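Local coordinates for salmonella plasmid virulence: SpvB (PDB 6P0X), which probably acts as a toxin that ADP-ribosylates actin on arginine using NAD(+), and is represented here by its N-terminal domain, at residues Glu79-Thr84 against Tyr113-Glu118; Pro93-Ala98 against Pro105-Val110; Gly179-Tyr184 against Tyr216-Pro221; Gly198-Arg203 against Arg281-Cys286. One frame throughout, in Å; residues are numbered along the deposited sequence. Where two conformers were deposited one is given.

Contact 1 of 4, residues Glu79-Thr84 against Tyr113-Glu118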
# COMPACT_ATOMS: atom_id res chain seq x y z
N GLU A 79 8.12 -2.41 14.92
CA GLU A 79 8.32 -2.44 16.37
C GLU A 79 7.05 -2.91 17.07
O GLU A 79 5.94 -2.60 16.65
CB GLU A 79 8.73 -1.06 16.88
CG GLU A 79 7.62 -0.01 16.83
CD GLU A 79 7.50 0.69 15.48
OE1 GLU A 79 7.72 0.03 14.44
OE2 GLU A 79 7.19 1.90 15.46
N VAL A 80 7.23 -3.68 18.14
CA VAL A 80 6.09 -4.16 18.91
C VAL A 80 5.42 -2.99 19.61
O VAL A 80 6.09 -2.15 20.24
CB VAL A 80 6.53 -5.24 19.92
CG1 VAL A 80 5.36 -5.66 20.79
CG2 VAL A 80 7.11 -6.44 19.18
N LEU A 81 4.10 -2.92 19.51
CA LEU A 81 3.33 -1.82 20.07
C LEU A 81 2.63 -2.23 21.36
O LEU A 81 2.46 -3.42 21.66
CB LEU A 81 2.29 -1.32 19.06
CG LEU A 81 2.81 -0.75 17.74
CD1 LEU A 81 1.64 -0.47 16.81
CD2 LEU A 81 3.62 0.51 18.00
N VAL A 82 2.22 -1.22 22.12
CA VAL A 82 1.45 -1.41 23.34
C VAL A 82 0.56 -0.18 23.50
O VAL A 82 0.92 0.92 23.07
CB VAL A 82 2.37 -1.62 24.57
CG1 VAL A 82 3.21 -0.38 24.83
CG2 VAL A 82 1.56 -2.01 25.79
N GLN A 83 -0.61 -0.39 24.09
CA GLN A 83 -1.50 0.73 24.35
C GLN A 83 -0.84 1.71 25.31
O GLN A 83 -0.21 1.31 26.30
CB GLN A 83 -2.83 0.26 24.96
CG GLN A 83 -3.66 -0.63 24.07
CD GLN A 83 -5.08 -0.78 24.59
OE1 GLN A 83 -5.57 0.08 25.34
NE2 GLN A 83 -5.74 -1.86 24.21
N THR A 84 -0.98 3.00 25.03
CA THR A 84 -0.47 4.01 25.95
C THR A 84 -1.28 3.95 27.24
O THR A 84 -2.51 3.90 27.21
CB THR A 84 -0.57 5.40 25.32
OG1 THR A 84 0.29 5.46 24.17
CG2 THR A 84 -0.14 6.47 26.33
N TYR A 113 -1.43 4.01 20.48
CA TYR A 113 -0.44 2.96 20.62
C TYR A 113 0.95 3.55 20.50
O TYR A 113 1.16 4.57 19.84
CB TYR A 113 -0.63 1.85 19.57
CG TYR A 113 -1.77 0.90 19.88
CD1 TYR A 113 -3.08 1.22 19.56
CD2 TYR A 113 -1.51 -0.32 20.50
CE1 TYR A 113 -4.12 0.34 19.85
CE2 TYR A 113 -2.54 -1.20 20.79
CZ TYR A 113 -3.83 -0.87 20.47
OH TYR A 113 -4.84 -1.75 20.77
N GLN A 114 1.92 2.89 21.14
CA GLN A 114 3.29 3.37 21.15
C GLN A 114 4.22 2.18 21.21
O GLN A 114 3.82 1.09 21.63
CB GLN A 114 3.53 4.32 22.33
CG GLN A 114 3.51 3.65 23.69
CD GLN A 114 3.62 4.64 24.82
OE1 GLN A 114 2.86 5.60 24.88
NE2 GLN A 114 4.56 4.41 25.73
N PRO A 115 5.49 2.34 20.81
CA PRO A 115 6.43 1.23 20.90
C PRO A 115 6.65 0.77 22.33
O PRO A 115 6.76 1.58 23.26
CB PRO A 115 7.72 1.80 20.29
CG PRO A 115 7.27 2.94 19.45
CD PRO A 115 6.07 3.51 20.13
N ARG A 116 6.68 -0.55 22.51
CA ARG A 116 6.86 -1.13 23.84
C ARG A 116 8.26 -0.86 24.38
O ARG A 116 8.42 -0.49 25.55
CB ARG A 116 6.58 -2.63 23.80
CG ARG A 116 6.83 -3.34 25.12
CD ARG A 116 6.55 -4.82 25.01
NE ARG A 116 5.12 -5.08 25.11
CZ ARG A 116 4.50 -5.46 26.22
NH1 ARG A 116 3.19 -5.67 26.21
NH2 ARG A 116 5.19 -5.63 27.34
N THR A 117 9.28 -1.06 23.55
CA THR A 117 10.67 -0.90 23.97
C THR A 117 11.51 -0.03 23.04
O THR A 117 12.57 0.44 23.47
CB THR A 117 11.36 -2.27 24.11
OG1 THR A 117 11.22 -3.01 22.89
CG2 THR A 117 10.76 -3.06 25.26
N GLU A 118 11.08 0.21 21.81
CA GLU A 118 11.87 0.97 20.85
C GLU A 118 11.62 2.47 21.03
O GLU A 118 10.62 2.89 21.63
CB GLU A 118 11.52 0.54 19.42
CG GLU A 118 12.01 -0.86 19.08
CD GLU A 118 13.52 -0.95 19.00
OE1 GLU A 118 14.11 -0.27 18.14
OE2 GLU A 118 14.12 -1.63 19.86
O HOH W 1 8.86 -1.83 20.69
O HOH W 2 2.43 -5.50 23.34
O HOH W 3 -4.44 -3.66 22.36
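Arg116 N points at Val80 O in a nearly straight hydrogen bond of 2.8 Å (169°), and the pair of bonds between Val82 and Gln114 continues the ladder: Val82 N to Gln114 O and Gln114 N to Val82 O, each 2.9 Å. Beside this ladder, which goes on to a backbone bond between Thr84 and Arg112, Thr84 OG1 donates to Gln114 OE1 at 2.7 Å, the two side chains crossing at about a right angle. Gln83 runs alongside the Tyr113 ring, pointing the same way, its CG 3.5 Å from CE2, with amide and ring planes 63° apart. A water in the ring plane joins Gln83 NE2 to Tyr113 OH. At the far end Arg116 starts with CG anti to the backbone N (chi1 176°) and folds at chi3, which brings NH1 to 4.0 Å from Val82 CG2; a water held in the guanidinium plane links this NH1 to Leu81 O. Glu79 CG packs beside Pro115 CB, while the carboxylate turns to Asp77 N and Tyr122 OH. Behind these contacts, Phe73 meets the Tyr113 ring edge-to-face and Leu124 touches Leu81, covering the buried side. Short strand 81-83 is thereby held as an antiparallel neighbour of the end of strand 107-115, in the beta-rich N-terminal domain of SpvB.

Contact 2 of 4, residues Pro93-Ala98 against Pro105-Val110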
# COMPACT_ATOMS: atom_id res chain seq x y z
N PRO A 93 -8.81 4.54 25.74
CA PRO A 93 -9.14 5.31 24.53
C PRO A 93 -10.00 6.55 24.77
O PRO A 93 -10.49 6.76 25.89
CB PRO A 93 -9.91 4.29 23.69
CG PRO A 93 -10.59 3.44 24.70
CD PRO A 93 -9.64 3.33 25.85
N VAL A 94 -10.19 7.36 23.73
CA VAL A 94 -11.11 8.49 23.75
C VAL A 94 -12.19 8.25 22.70
O VAL A 94 -12.08 7.37 21.85
CB VAL A 94 -10.41 9.84 23.52
CG1 VAL A 94 -9.29 10.04 24.53
CG2 VAL A 94 -9.87 9.93 22.09
N THR A 95 -13.25 9.04 22.79
CA THR A 95 -14.32 9.02 21.79
C THR A 95 -14.19 10.26 20.92
O THR A 95 -14.11 11.38 21.43
CB THR A 95 -15.69 8.97 22.45
OG1 THR A 95 -15.82 7.76 23.21
CG2 THR A 95 -16.79 9.02 21.40
N CYS A 96 -14.17 10.06 19.60
CA CYS A 96 -13.95 11.13 18.65
C CYS A 96 -15.13 11.23 17.69
O CYS A 96 -15.52 10.23 17.07
CB CYS A 96 -12.65 10.92 17.86
SG CYS A 96 -11.14 11.22 18.82
N PHE A 97 -15.70 12.43 17.58
CA PHE A 97 -16.79 12.70 16.65
C PHE A 97 -16.33 13.45 15.41
O PHE A 97 -17.09 13.54 14.44
CB PHE A 97 -17.89 13.52 17.34
CG PHE A 97 -18.50 12.85 18.53
CD1 PHE A 97 -19.60 12.00 18.38
CD2 PHE A 97 -18.01 13.09 19.81
CE1 PHE A 97 -20.17 11.39 19.48
CE2 PHE A 97 -18.58 12.48 20.92
CZ PHE A 97 -19.67 11.63 20.76
N ALA A 98 -15.12 14.00 15.41
CA ALA A 98 -14.65 14.83 14.31
C ALA A 98 -13.13 14.87 14.33
O ALA A 98 -12.50 14.59 15.35
CB ALA A 98 -15.22 16.25 14.40
N PRO A 105 -20.03 10.82 10.17
CA PRO A 105 -21.37 10.23 10.37
C PRO A 105 -21.45 9.38 11.63
O PRO A 105 -22.54 9.24 12.21
CB PRO A 105 -21.58 9.37 9.12
CG PRO A 105 -20.41 9.58 8.23
CD PRO A 105 -19.47 10.55 8.84
N GLN A 106 -20.34 8.79 12.06
CA GLN A 106 -20.30 7.95 13.24
C GLN A 106 -19.15 8.39 14.13
O GLN A 106 -18.18 8.98 13.67
CB GLN A 106 -20.14 6.46 12.88
CG GLN A 106 -18.73 6.11 12.41
CD GLN A 106 -18.53 4.63 12.12
OE1 GLN A 106 -19.03 3.77 12.84
NE2 GLN A 106 -17.79 4.33 11.06
N SER A 107 -19.28 8.10 15.42
CA SER A 107 -18.18 8.35 16.34
C SER A 107 -17.20 7.17 16.32
O SER A 107 -17.52 6.07 15.86
CB SER A 107 -18.69 8.61 17.75
OG SER A 107 -19.26 7.44 18.30
N TYR A 108 -16.00 7.42 16.83
CA TYR A 108 -14.91 6.46 16.78
C TYR A 108 -14.30 6.29 18.17
O TYR A 108 -14.07 7.26 18.89
CB TYR A 108 -13.81 6.90 15.80
CG TYR A 108 -14.20 6.77 14.35
CD1 TYR A 108 -14.88 7.78 13.70
CD2 TYR A 108 -13.88 5.63 13.63
CE1 TYR A 108 -15.24 7.67 12.37
CE2 TYR A 108 -14.23 5.49 12.30
CZ TYR A 108 -14.92 6.52 11.67
OH TYR A 108 -15.27 6.39 10.35
N THR A 109 -14.04 5.03 18.53
CA THR A 109 -13.17 4.73 19.67
C THR A 109 -11.73 4.80 19.18
O THR A 109 -11.35 4.06 18.26
CB THR A 109 -13.49 3.36 20.25
OG1 THR A 109 -14.84 3.35 20.75
CG2 THR A 109 -12.53 3.02 21.38
N VAL A 110 -10.94 5.69 19.77
CA VAL A 110 -9.59 5.98 19.31
C VAL A 110 -8.62 5.61 20.42
O VAL A 110 -8.68 6.18 21.52
CB VAL A 110 -9.43 7.45 18.91
CG1 VAL A 110 -8.00 7.73 18.46
CG2 VAL A 110 -10.42 7.80 17.81
O HOH W 4 -16.09 5.59 21.78
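Thr109 OG1 is gripped twice: a water donates to it at 2.8 Å, and Asn130 OD1 bonds to it from just past the end of strand 123-129. The same water lies 2.6 Å from Thr95 OG1, bridging the two threonines across a non-hydrogen-bonded pair of an antiparallel beta ladder. Strands 94-96 and 107-110 form this ladder, with Val94-Val110 and Cys96-Tyr108 as its hydrogen-bonded pairs; the chain between them goes on as a beta hairpin, Phe97 bonding to Phe104 through the backbone. All four backbone bonds of the ladder are 2.9 Å; the straightest runs from Val110 N to Val94 O (170°), the most bent from Tyr108 N to Cys96 O (149°).

The face bearing Val94, Cys96, Tyr108 and Val110 carries the apolar contacts. Val94 CG2 comes against Val110 CB. Cys96 SG also approaches Val110 CG2, but a second conformer of the cysteine makes this contact doubtful. Trp127 of strand 123-129 touches Val110, and the Tyr108 ring leads off to Phe104, which it meets edge-to-face, and to Phe136. At the start of the first segment Pro93, preceded by a cis peptide bond, lies alongside Thr109, Pro93 CB 3.7 Å from Thr109 CG2. Ser107 uses its hydroxyl for Asn130 ND2, leaving its methylene to pack with Phe97. Beyond the last paired residue of strand 94-96, the chain turns a corner at Phe97, and the ring returns toward Ser107, Phe97 CD1 lying 3.6 Å from Ser107 CB.

Contact 3 of 4, residues Gly179-Tyr184 against Tyr216-Pro221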
# COMPACT_ATOMS: atom_id res chain seq x y z
N GLY A 179 -0.53 21.17 3.02
CA GLY A 179 -1.66 20.74 2.21
C GLY A 179 -1.32 19.92 0.99
O GLY A 179 -2.15 19.83 0.08
N GLU A 180 -0.13 19.33 0.93
CA GLU A 180 0.25 18.46 -0.16
C GLU A 180 -0.09 17.01 0.18
O GLU A 180 0.13 16.56 1.31
CB GLU A 180 1.75 18.59 -0.45
CG GLU A 180 2.21 20.03 -0.59
CD GLU A 180 3.67 20.21 -0.22
OE1 GLU A 180 4.53 20.20 -1.13
OE2 GLU A 180 3.96 20.34 0.99
N HIS A 181 -0.64 16.29 -0.80
CA HIS A 181 -1.16 14.95 -0.56
C HIS A 181 -0.44 13.91 -1.40
O HIS A 181 0.12 14.20 -2.46
CB HIS A 181 -2.66 14.89 -0.86
CG HIS A 181 -3.50 15.74 0.04
ND1 HIS A 181 -4.39 15.22 0.95
CD2 HIS A 181 -3.58 17.09 0.17
CE1 HIS A 181 -4.99 16.20 1.60
NE2 HIS A 181 -4.52 17.35 1.14
N ILE A 182 -0.46 12.68 -0.90
CA ILE A 182 -0.11 11.48 -1.65
C ILE A 182 -1.20 10.45 -1.40
O ILE A 182 -1.54 10.17 -0.24
CB ILE A 182 1.27 10.91 -1.25
CG1 ILE A 182 2.38 11.93 -1.51
CG2 ILE A 182 1.56 9.65 -2.03
CD1 ILE A 182 3.72 11.46 -1.00
N TYR A 183 -1.74 9.87 -2.47
CA TYR A 183 -2.83 8.91 -2.39
C TYR A 183 -2.40 7.59 -3.02
O TYR A 183 -1.97 7.57 -4.18
CB TYR A 183 -4.08 9.46 -3.08
CG TYR A 183 -5.23 8.48 -3.19
CD1 TYR A 183 -5.76 7.87 -2.05
CD2 TYR A 183 -5.81 8.18 -4.42
CE1 TYR A 183 -6.81 6.98 -2.14
CE2 TYR A 183 -6.86 7.29 -4.52
CZ TYR A 183 -7.36 6.70 -3.38
OH TYR A 183 -8.41 5.81 -3.47
N TYR A 184 -2.53 6.51 -2.26
CA TYR A 184 -2.11 5.18 -2.69
C TYR A 184 -3.34 4.35 -3.05
O TYR A 184 -4.30 4.29 -2.27
CB TYR A 184 -1.31 4.48 -1.58
CG TYR A 184 -0.05 5.21 -1.18
CD1 TYR A 184 -0.09 6.26 -0.27
CD2 TYR A 184 1.19 4.86 -1.71
CE1 TYR A 184 1.05 6.93 0.11
CE2 TYR A 184 2.34 5.53 -1.34
CZ TYR A 184 2.26 6.57 -0.44
OH TYR A 184 3.40 7.24 -0.06
N TYR A 216 0.03 11.94 -6.61
CA TYR A 216 0.49 13.04 -5.77
C TYR A 216 0.55 14.30 -6.62
O TYR A 216 0.26 14.29 -7.82
CB TYR A 216 1.84 12.72 -5.12
CG TYR A 216 2.97 12.43 -6.08
CD1 TYR A 216 3.06 11.20 -6.74
CD2 TYR A 216 3.97 13.37 -6.31
CE1 TYR A 216 4.10 10.93 -7.61
CE2 TYR A 216 5.01 13.10 -7.18
CZ TYR A 216 5.07 11.88 -7.83
OH TYR A 216 6.11 11.62 -8.69
N GLY A 217 0.95 15.40 -5.98
CA GLY A 217 0.97 16.69 -6.65
C GLY A 217 -0.43 17.19 -6.92
O GLY A 217 -0.79 17.48 -8.07
N ASN A 218 -1.24 17.30 -5.86
CA ASN A 218 -2.59 17.82 -6.02
C ASN A 218 -2.54 19.27 -6.50
O ASN A 218 -1.68 20.05 -6.09
CB ASN A 218 -3.36 17.72 -4.70
CG ASN A 218 -2.52 18.10 -3.50
OD1 ASN A 218 -1.60 17.37 -3.13
ND2 ASN A 218 -2.83 19.23 -2.89
N ALA A 219 -3.48 19.62 -7.39
CA ALA A 219 -3.46 20.93 -8.03
C ALA A 219 -3.57 22.05 -7.01
O ALA A 219 -2.81 23.03 -7.06
CB ALA A 219 -4.59 21.01 -9.06
N THR A 220 -4.52 21.95 -6.08
CA THR A 220 -4.71 22.99 -5.09
C THR A 220 -4.54 22.43 -3.68
O THR A 220 -4.96 21.30 -3.40
CB THR A 220 -6.10 23.63 -5.22
OG1 THR A 220 -7.11 22.62 -5.12
CG2 THR A 220 -6.24 24.34 -6.55
N PRO A 221 -3.93 23.19 -2.78
CA PRO A 221 -3.67 22.68 -1.43
C PRO A 221 -4.96 22.45 -0.65
O PRO A 221 -5.94 23.18 -0.78
CB PRO A 221 -2.84 23.79 -0.78
CG PRO A 221 -2.27 24.57 -1.92
CD PRO A 221 -3.32 24.52 -2.99
O HOH W 5 2.03 15.62 -3.52
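Asn218 reaches across to the 179-184 segment with its whole amide. From CB, its CG sits between the backbone N and the carbonyl carbon (chi1 42°), which turns the amide toward the opposing backbone. OD1 accepts the backbone N-H of His181 at 2.7 Å, the donor tilted 29° from the carbonyl plane, and also lies 3.5 Å from His181 CB. On the other branch ND2 donates twice: to Gly179 O at 3.1 Å, in the plane of that carbonyl, and to Thr220 O at 3.0 Å, where the donor stands above the carbonyl plane. Three bonds thus fix the rotation of the amide, which stands almost perpendicular (88°) to the His181 imidazole.

Here antiparallel strands 181-183 and 216-218 splay apart, and a side chain takes up the backbone bonding where a regular ladder would continue. A water spans the widening gap, donating to His181 O at 2.6 Å and accepting from Gly217 N. One residue further along, Ile182 and Tyr216 lie side by side, CG1 of the isoleucine 3.7 Å from CB of the tyrosine, whose hydroxyl goes on to Ser23 O. The imidazole of His181 stacks on Tyr226 and is held at both nitrogens, NE2 by Ala222 O and ND1 by Glu173. Gly179, with a positive phi, has backbone angles that call for glycine, and its O is also approached by Pro221 CA at 3.6 Å.

Contact 4 of 4, residues Gly198-Arg203 against Arg281-Cys286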
# COMPACT_ATOMS: atom_id res chain seq x y z
N GLY A 198 -7.81 -28.20 -10.55
CA GLY A 198 -6.74 -28.90 -9.86
C GLY A 198 -6.24 -28.16 -8.63
O GLY A 198 -6.98 -27.94 -7.66
N ASN A 199 -4.97 -27.76 -8.67
CA ASN A 199 -4.32 -27.15 -7.52
C ASN A 199 -4.91 -25.78 -7.17
O ASN A 199 -4.76 -25.33 -6.03
CB ASN A 199 -2.82 -27.02 -7.78
CG ASN A 199 -2.06 -26.42 -6.60
OD1 ASN A 199 -2.33 -26.75 -5.45
ND2 ASN A 199 -1.12 -25.54 -6.89
N GLU A 200 -5.59 -25.14 -8.11
CA GLU A 200 -6.17 -23.82 -7.88
C GLU A 200 -7.64 -23.88 -7.51
O GLU A 200 -8.24 -22.83 -7.26
CB GLU A 200 -5.98 -22.93 -9.11
CG GLU A 200 -4.55 -22.80 -9.58
CD GLU A 200 -3.74 -21.84 -8.72
OE1 GLU A 200 -4.33 -21.25 -7.79
OE2 GLU A 200 -2.53 -21.68 -8.99
N ALA A 201 -8.23 -25.07 -7.47
CA ALA A 201 -9.65 -25.18 -7.18
C ALA A 201 -9.91 -24.93 -5.70
O ALA A 201 -9.15 -25.37 -4.83
CB ALA A 201 -10.17 -26.56 -7.59
N GLY A 202 -10.99 -24.21 -5.41
CA GLY A 202 -11.41 -23.99 -4.04
C GLY A 202 -10.48 -23.14 -3.22
O GLY A 202 -10.55 -23.18 -1.99
N ARG A 203 -9.63 -22.35 -3.86
CA ARG A 203 -8.72 -21.45 -3.16
C ARG A 203 -9.32 -20.05 -3.23
O ARG A 203 -9.70 -19.58 -4.31
CB ARG A 203 -7.33 -21.47 -3.80
CG ARG A 203 -6.62 -22.81 -3.72
CD ARG A 203 -5.15 -22.70 -4.09
NE ARG A 203 -4.25 -22.53 -2.95
CZ ARG A 203 -3.30 -23.40 -2.61
NH1 ARG A 203 -3.12 -24.50 -3.33
NH2 ARG A 203 -2.53 -23.17 -1.56
N ARG A 281 -2.89 -15.64 -1.44
CA ARG A 281 -2.27 -16.23 -2.61
C ARG A 281 -1.79 -15.13 -3.55
O ARG A 281 -2.46 -14.12 -3.73
CB ARG A 281 -3.25 -17.15 -3.33
CG ARG A 281 -2.65 -17.97 -4.47
CD ARG A 281 -3.39 -19.29 -4.63
NE ARG A 281 -2.76 -20.17 -5.62
CZ ARG A 281 -1.70 -20.93 -5.38
NH1 ARG A 281 -1.12 -20.92 -4.19
NH2 ARG A 281 -1.21 -21.70 -6.34
N LEU A 282 -0.61 -15.33 -4.14
CA LEU A 282 -0.01 -14.36 -5.05
C LEU A 282 0.10 -14.96 -6.44
O LEU A 282 0.77 -15.98 -6.63
CB LEU A 282 1.36 -13.89 -4.55
CG LEU A 282 1.36 -12.78 -3.51
CD1 LEU A 282 1.09 -13.34 -2.12
CD2 LEU A 282 2.68 -12.01 -3.54
N HIS A 283 -0.55 -14.33 -7.41
CA HIS A 283 -0.48 -14.74 -8.81
C HIS A 283 0.24 -13.74 -9.69
O HIS A 283 0.45 -14.01 -10.87
CB HIS A 283 -1.89 -14.96 -9.37
CG HIS A 283 -2.58 -16.18 -8.84
ND1 HIS A 283 -2.20 -17.46 -9.19
CD2 HIS A 283 -3.64 -16.32 -8.01
CE1 HIS A 283 -2.99 -18.34 -8.59
NE2 HIS A 283 -3.87 -17.67 -7.86
N ARG A 284 0.64 -12.59 -9.15
CA ARG A 284 1.08 -11.47 -9.97
C ARG A 284 2.55 -11.15 -9.73
O ARG A 284 3.09 -11.40 -8.64
CB ARG A 284 0.23 -10.22 -9.70
CG ARG A 284 -1.27 -10.46 -9.74
CD ARG A 284 -1.70 -11.24 -10.97
NE ARG A 284 -2.99 -11.89 -10.77
CZ ARG A 284 -3.62 -12.61 -11.70
NH1 ARG A 284 -4.79 -13.17 -11.42
NH2 ARG A 284 -3.08 -12.78 -12.90
N LEU A 285 3.18 -10.60 -10.77
CA LEU A 285 4.52 -10.05 -10.72
C LEU A 285 4.47 -8.65 -11.30
O LEU A 285 3.90 -8.45 -12.38
CB LEU A 285 5.52 -10.89 -11.52
CG LEU A 285 6.11 -12.16 -10.92
CD1 LEU A 285 6.64 -13.03 -12.04
CD2 LEU A 285 7.21 -11.81 -9.93
N CYS A 286 5.05 -7.69 -10.60
CA CYS A 286 5.14 -6.35 -11.16
C CYS A 286 6.13 -6.36 -12.32
O CYS A 286 7.32 -6.65 -12.14
CB CYS A 286 5.57 -5.34 -10.09
SG CYS A 286 5.82 -3.68 -10.77
O HOH W 6 1.04 -23.54 -5.36
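Arg281 grips the carboxylate of Glu200 side-on through two nitrogens, a bidentate salt bridge: NE to OE1 at 2.9 Å and NH2 to OE2 at 3.0 Å. The second bond is almost straight (178°) and lies in the guanidinium plane, yet it meets OE2 from above the carboxylate plane; NE meets OE1 on the syn side. This salt bridge ties a type II beta turn, Glu200 to Arg203, in the loop between strands 181-188 and 209-211 to the end of strand 280-282. The arginine reaches the turn with CG anti to its N (chi1 -172°) and the chain extended to NE.

Second partners crowd the same groups. Arg205 also pairs with Glu200 OE1, and Ser272 OG takes Arg281 NH1. The carboxylate lies at the edge of the His283 ring, near its plane, Glu200 OE1 3.3 Å from His283 CE1; NE2 of this ring is bonded to Arg205. Over one face of the Arg281 guanidinium lies that of Arg203, stacked with centres 4.0 Å apart and planes at 23°; Glu279, paired with Arg203 NE, probably offsets the like charges together with Glu200. Arg203 NH1 donates, in its guanidinium plane, to the O of poorly ordered Asn199 at a long 3.3 Å.

Overall arrangement
Contacts 1 and 2 share strand 107-115: strand 81-83 pairs with its later part and strand 94-96 with its earlier part, their centres 22 Å apart, and the chain closes contact 2 within the span between the segments of contact 1. Contact 3 follows later in the sequence, about 15 Å from contact 2 and 17 Å from contact 1 at the nearest atoms. Contacts 3 and 4 interleave in sequence, 198-203 falling between the two segments of contact 3, yet they lie across the chain's centre from each other, 35 Å apart between centres. A bound acrylic acid lies about 10 Å from the Arg281 side chain, and about 13 Å separates the Ile182 side chain from a bound acrylic acid, so neither contact lines a pocket.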